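Local coordinates for epimerase (Methylomonas sp. DH-1, PDB 7CJ7), which catalyses the manganese-dependent epimerization of ketoses at C3, working most actively on L-ribulose and more slowly on D-ribulose, D-allulose and D-fructose, at residues 42-47 with 97-102; 137-142 with 147-152. One frame throughout, in Å; residues are numbered along the deposited sequence.

Contact 1 of 2, residues 42-47 with 97-102; sequences IALLDP and TDVLYA
V99, in the last turn of helix 83-102, sets its two methyl groups against L44 and P47, which lie just past the end of strand 39-43. The contact is small, 137 Å² in all, wholly apolar between side chains and without a hydrogen bond across it. L44 and V99 meet tip to tip, methyl against methyl, with L44 CD1 3.9 Å from V99 CG1 and 4.2 Å from V99 CB. The other methyl serves P47: V99 CG2 lies 3.6 Å from the carbonyl oxygen P47 O and 4.3 Å from the ring carbon P47 CB. This division follows from the valine rotamer, in which CG1 stands anti to the backbone N (chi1 167°) while CG2 is anti to the carbonyl carbon, beside the N; one branch therefore faces the leucine and the other the proline. L44 holds CG anti to its own carbonyl carbon (chi1 -79°), and its nearly extended second torsion carries CD1 forward to the helix. The closest CA pair, P47 and V99, is 7.0 Å apart, a spacing bridged by short side chains. Around them the packing continues: L44 also touches A68 of strand 65-72, and V99 touches V52 of helix 52-61. All three touching residues are buried. On the barrel side, A43 touches the bound L-sorbose, so the chain passes from the substrate pocket to this apolar layer within one residue. A strand's C-terminal exit packed against an outer helix in this way belongs to the shell of a TIM barrel, here of the xylose isomerase-like type.

Contact 2 of 2, residues 137-142 with 147-152; sequences RLADYA and INIDLE. With MN (manganese (II) ion), chain D; SOL (L-sorbose), chain C.
The manganese ion is gripped by E152 OE2 at 2.1 Å, by O2 and O3 of L-sorbose and by D185, H211 and E246. The other carboxylate oxygen, E152 OE1, accepts a hydrogen bond from O4 of the sugar at 2.7 Å. The glutamate ends strand 148-152 of the TIM barrel, in the beta-alpha-beta unit made by strand 107-112, helix 125-143 and this strand. With CG anti to the backbone N and the chain extended beyond it, the E152 carboxylate reaches the ion and the sugar together; it is probably one of the proton donors/acceptors of catalysis, as in related epimerases. At the other end of the strand the helix lies outside the barrel, its axis 8.2 Å from that of the strand and roughly antiparallel to it. I149 fills the interval. Its CG1 sits between the backbone N and carbonyl carbon (chi1 69°), which directs CD1 to A139, 4.0 Å from A139 CB, while the CG2 branch meets L138 and A142. The L138 and I149 side chains cross obliquely, L138 CG resting 4.0 Å from I149 CG2 and L138 CD2 touching both methyls of the isoleucine. L138 also touches I112 of strand 107-112 and T97 of helix 83-102. Cut back to an alanine, this position would probably leave a gap beside the I149 methyls. Beyond A142, whose CB packs 3.8 Å from I147 CG2, the chain turns back into the strand. There I147 N donates to A142 O at 3.0 Å and 159°, approaching from above the carbonyl plane, 42° out of it.

Overall arrangement
From the N terminus, the chain leaves strand 39-43 and passes through helix 52-61 and strand 65-72 before helix 83-102 returns to the loop just after strand 39-43, where contact 1 closes a loop with 49 intervening residues. Strand 107-112 and helix 125-143 follow, and contact 2 closes a far shorter turn, with four residues between 137-142 and 147-152. The two are in series, neither nested nor crossed. Their centres lie 13 Å apart, and helices 83-102 and 125-143 meet between them: D98 OD1 and Y141 OH make a probable hydrogen bond, and T97 packs on L138. Separately, L100 packs on I147, just before strand 148-152. Together they tie neighbouring outer helices to one closed parallel barrel.

Contact 1 of 2, residues 42-47 with 97-102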
# COMPACT_ATOMS: atom_id res chain seq x y z
N ILE A 42 -18.18 3.87 -14.13
CA ILE A 42 -18.16 2.47 -14.65
C ILE A 42 -16.71 2.03 -14.80
O ILE A 42 -15.94 2.77 -15.42
CB ILE A 42 -18.95 2.38 -15.96
CG1 ILE A 42 -20.40 2.84 -15.76
CG2 ILE A 42 -18.86 0.98 -16.53
CD1 ILE A 42 -21.20 2.98 -17.03
N ALA A 43 -16.36 0.87 -14.24
CA ALA A 43 -15.03 0.23 -14.38
C ALA A 43 -14.99 -0.49 -15.73
O ALA A 43 -15.78 -1.42 -15.93
CB ALA A 43 -14.82 -0.71 -13.22
N LEU A 44 -14.15 -0.03 -16.66
CA LEU A 44 -14.06 -0.52 -18.05
C LEU A 44 -12.75 -1.27 -18.27
O LEU A 44 -12.06 -0.98 -19.28
CB LEU A 44 -14.13 0.68 -19.01
CG LEU A 44 -15.51 1.25 -19.28
CD1 LEU A 44 -15.42 2.33 -20.35
CD2 LEU A 44 -16.49 0.16 -19.69
N LEU A 45 -12.40 -2.19 -17.38
CA LEU A 45 -11.17 -3.02 -17.54
C LEU A 45 -11.27 -3.84 -18.83
O LEU A 45 -10.22 -4.03 -19.50
CB LEU A 45 -11.00 -3.88 -16.30
CG LEU A 45 -10.18 -3.23 -15.18
CD1 LEU A 45 -10.93 -2.07 -14.55
CD2 LEU A 45 -9.81 -4.27 -14.13
N ASP A 46 -12.48 -4.29 -19.21
CA ASP A 46 -12.74 -4.94 -20.52
C ASP A 46 -13.87 -4.19 -21.22
O ASP A 46 -15.03 -4.54 -21.08
CB ASP A 46 -13.07 -6.42 -20.38
CG ASP A 46 -13.29 -7.13 -21.71
OD1 ASP A 46 -13.40 -6.44 -22.76
OD2 ASP A 46 -13.36 -8.36 -21.69
N PRO A 47 -13.56 -3.14 -22.01
CA PRO A 47 -14.61 -2.29 -22.57
C PRO A 47 -15.44 -2.99 -23.67
O PRO A 47 -16.41 -2.41 -24.08
CB PRO A 47 -13.85 -1.08 -23.11
CG PRO A 47 -12.45 -1.58 -23.37
CD PRO A 47 -12.20 -2.71 -22.39
N THR A 97 -12.66 4.87 -24.73
CA THR A 97 -13.05 6.24 -25.15
C THR A 97 -14.38 6.16 -25.93
O THR A 97 -15.27 6.96 -25.66
CB THR A 97 -11.94 6.91 -25.97
OG1 THR A 97 -10.76 6.96 -25.17
CG2 THR A 97 -12.32 8.30 -26.41
N ASP A 98 -14.49 5.21 -26.85
CA ASP A 98 -15.68 5.03 -27.71
C ASP A 98 -16.90 4.73 -26.83
O ASP A 98 -17.98 5.28 -27.09
CB ASP A 98 -15.47 3.92 -28.74
CG ASP A 98 -14.45 4.23 -29.83
OD1 ASP A 98 -14.03 5.40 -29.95
OD2 ASP A 98 -14.12 3.29 -30.57
N VAL A 99 -16.73 3.85 -25.85
CA VAL A 99 -17.84 3.45 -24.94
C VAL A 99 -18.27 4.68 -24.15
O VAL A 99 -19.47 4.93 -24.06
CB VAL A 99 -17.42 2.30 -24.01
CG1 VAL A 99 -18.43 2.10 -22.88
CG2 VAL A 99 -17.24 1.01 -24.79
N LEU A 100 -17.30 5.43 -23.61
CA LEU A 100 -17.58 6.63 -22.79
C LEU A 100 -18.36 7.64 -23.64
O LEU A 100 -19.38 8.14 -23.16
CB LEU A 100 -16.26 7.21 -22.30
CG LEU A 100 -16.36 8.51 -21.50
CD1 LEU A 100 -17.15 8.32 -20.22
CD2 LEU A 100 -14.97 9.04 -21.20
N TYR A 101 -17.92 7.90 -24.87
CA TYR A 101 -18.61 8.84 -25.79
C TYR A 101 -20.06 8.38 -26.01
O TYR A 101 -20.98 9.22 -25.96
CB TYR A 101 -17.89 8.94 -27.14
CG TYR A 101 -18.60 9.83 -28.13
CD1 TYR A 101 -18.43 11.20 -28.12
CD2 TYR A 101 -19.48 9.29 -29.05
CE1 TYR A 101 -19.09 12.02 -29.03
CE2 TYR A 101 -20.16 10.10 -29.96
CZ TYR A 101 -19.96 11.46 -29.95
OH TYR A 101 -20.61 12.24 -30.85
N ALA A 102 -20.26 7.08 -26.22
CA ALA A 102 -21.59 6.49 -26.51
C ALA A 102 -22.52 6.67 -25.30
O ALA A 102 -23.75 6.78 -25.50
CB ALA A 102 -21.44 5.05 -26.92

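Contact 2 of 2, residues 137-142 with 147-152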
# COMPACT_ATOMS: atom_id res chain seq x y z
N ARG A 137 -1.21 10.19 -27.60
CA ARG A 137 -2.06 9.58 -28.65
C ARG A 137 -3.50 9.47 -28.13
O ARG A 137 -4.44 9.80 -28.89
CB ARG A 137 -1.49 8.23 -29.10
CG ARG A 137 -0.12 8.31 -29.75
CD ARG A 137 0.27 7.02 -30.44
NE ARG A 137 0.37 5.89 -29.53
CZ ARG A 137 1.44 5.58 -28.81
NH1 ARG A 137 2.52 6.33 -28.88
NH2 ARG A 137 1.44 4.53 -28.01
N LEU A 138 -3.68 9.04 -26.88
CA LEU A 138 -5.02 8.88 -26.28
C LEU A 138 -5.68 10.26 -26.14
O LEU A 138 -6.84 10.40 -26.51
CB LEU A 138 -4.92 8.20 -24.92
CG LEU A 138 -6.24 8.14 -24.14
CD1 LEU A 138 -7.32 7.43 -24.94
CD2 LEU A 138 -6.03 7.48 -22.79
N ALA A 139 -4.97 11.25 -25.59
CA ALA A 139 -5.51 12.61 -25.42
C ALA A 139 -6.04 13.12 -26.78
O ALA A 139 -7.13 13.72 -26.82
CB ALA A 139 -4.47 13.53 -24.84
N ASP A 140 -5.29 12.90 -27.85
CA ASP A 140 -5.64 13.42 -29.20
C ASP A 140 -6.88 12.68 -29.70
O ASP A 140 -7.77 13.35 -30.29
CB ASP A 140 -4.43 13.33 -30.14
CG ASP A 140 -3.32 14.31 -29.79
OD1 ASP A 140 -3.61 15.27 -29.04
OD2 ASP A 140 -2.18 14.09 -30.24
N TYR A 141 -6.97 11.36 -29.48
CA TYR A 141 -8.15 10.54 -29.85
C TYR A 141 -9.39 11.02 -29.07
O TYR A 141 -10.47 11.23 -29.71
CB TYR A 141 -7.89 9.06 -29.61
CG TYR A 141 -8.97 8.16 -30.16
CD1 TYR A 141 -9.06 7.88 -31.51
CD2 TYR A 141 -9.93 7.62 -29.32
CE1 TYR A 141 -10.06 7.07 -32.01
CE2 TYR A 141 -10.94 6.82 -29.81
CZ TYR A 141 -10.99 6.51 -31.15
OH TYR A 141 -12.01 5.73 -31.61
N ALA A 142 -9.26 11.18 -27.75
CA ALA A 142 -10.34 11.62 -26.84
C ALA A 142 -10.78 13.03 -27.23
O ALA A 142 -11.97 13.33 -27.08
CB ALA A 142 -9.88 11.56 -25.40
N ILE A 147 -13.75 14.45 -24.90
CA ILE A 147 -13.44 13.70 -23.65
C ILE A 147 -12.10 14.19 -23.08
O ILE A 147 -11.12 14.36 -23.84
CB ILE A 147 -13.48 12.18 -23.92
CG1 ILE A 147 -14.93 11.69 -24.04
CG2 ILE A 147 -12.71 11.41 -22.86
CD1 ILE A 147 -15.08 10.37 -24.75
N ASN A 148 -12.09 14.47 -21.78
CA ASN A 148 -10.86 14.71 -20.99
C ASN A 148 -10.34 13.37 -20.46
O ASN A 148 -11.16 12.50 -20.07
CB ASN A 148 -11.09 15.66 -19.81
CG ASN A 148 -11.65 17.00 -20.20
OD1 ASN A 148 -11.14 17.64 -21.12
ND2 ASN A 148 -12.66 17.46 -19.48
N ILE A 149 -9.02 13.22 -20.38
CA ILE A 149 -8.40 12.06 -19.69
C ILE A 149 -7.76 12.57 -18.39
O ILE A 149 -7.17 13.66 -18.39
CB ILE A 149 -7.43 11.29 -20.58
CG1 ILE A 149 -6.15 12.08 -20.89
CG2 ILE A 149 -8.14 10.86 -21.85
CD1 ILE A 149 -5.11 11.26 -21.63
N ASP A 150 -7.94 11.81 -17.33
CA ASP A 150 -7.44 12.15 -15.98
C ASP A 150 -6.58 10.98 -15.51
O ASP A 150 -7.11 9.86 -15.36
CB ASP A 150 -8.60 12.47 -15.04
CG ASP A 150 -9.68 13.33 -15.69
OD1 ASP A 150 -9.52 14.57 -15.70
OD2 ASP A 150 -10.66 12.73 -16.21
N LEU A 151 -5.29 11.22 -15.31
CA LEU A 151 -4.29 10.18 -14.99
C LEU A 151 -4.23 10.04 -13.47
O LEU A 151 -3.81 11.00 -12.78
CB LEU A 151 -2.95 10.60 -15.59
CG LEU A 151 -2.83 10.48 -17.11
CD1 LEU A 151 -3.77 11.42 -17.86
CD2 LEU A 151 -1.40 10.74 -17.53
N GLU A 152 -4.69 8.90 -12.96
CA GLU A 152 -4.80 8.67 -11.51
C GLU A 152 -3.43 8.29 -10.94
O GLU A 152 -2.89 7.24 -11.31
CB GLU A 152 -5.82 7.58 -11.20
CG GLU A 152 -6.17 7.55 -9.73
CD GLU A 152 -7.20 6.49 -9.39
OE1 GLU A 152 -7.55 5.67 -10.30
OE2 GLU A 152 -7.65 6.49 -8.25
MN MN D . -9.16 5.49 -7.23
C1 SOL C . -7.18 1.68 -7.88
O1 SOL C . -6.55 1.50 -6.63
C2 SOL C . -8.07 2.88 -7.88
O2 SOL C . -7.90 3.78 -7.08
C3 SOL C . -9.21 2.94 -8.89
O3 SOL C . -9.65 4.26 -9.08
C4 SOL C . -8.80 2.32 -10.22
O4 SOL C . -7.71 3.05 -10.78
C5 SOL C . -9.93 2.28 -11.25
O5 SOL C . -9.41 1.86 -12.51
C6 SOL C . -11.08 1.37 -10.87
O6 SOL C . -12.12 1.42 -11.85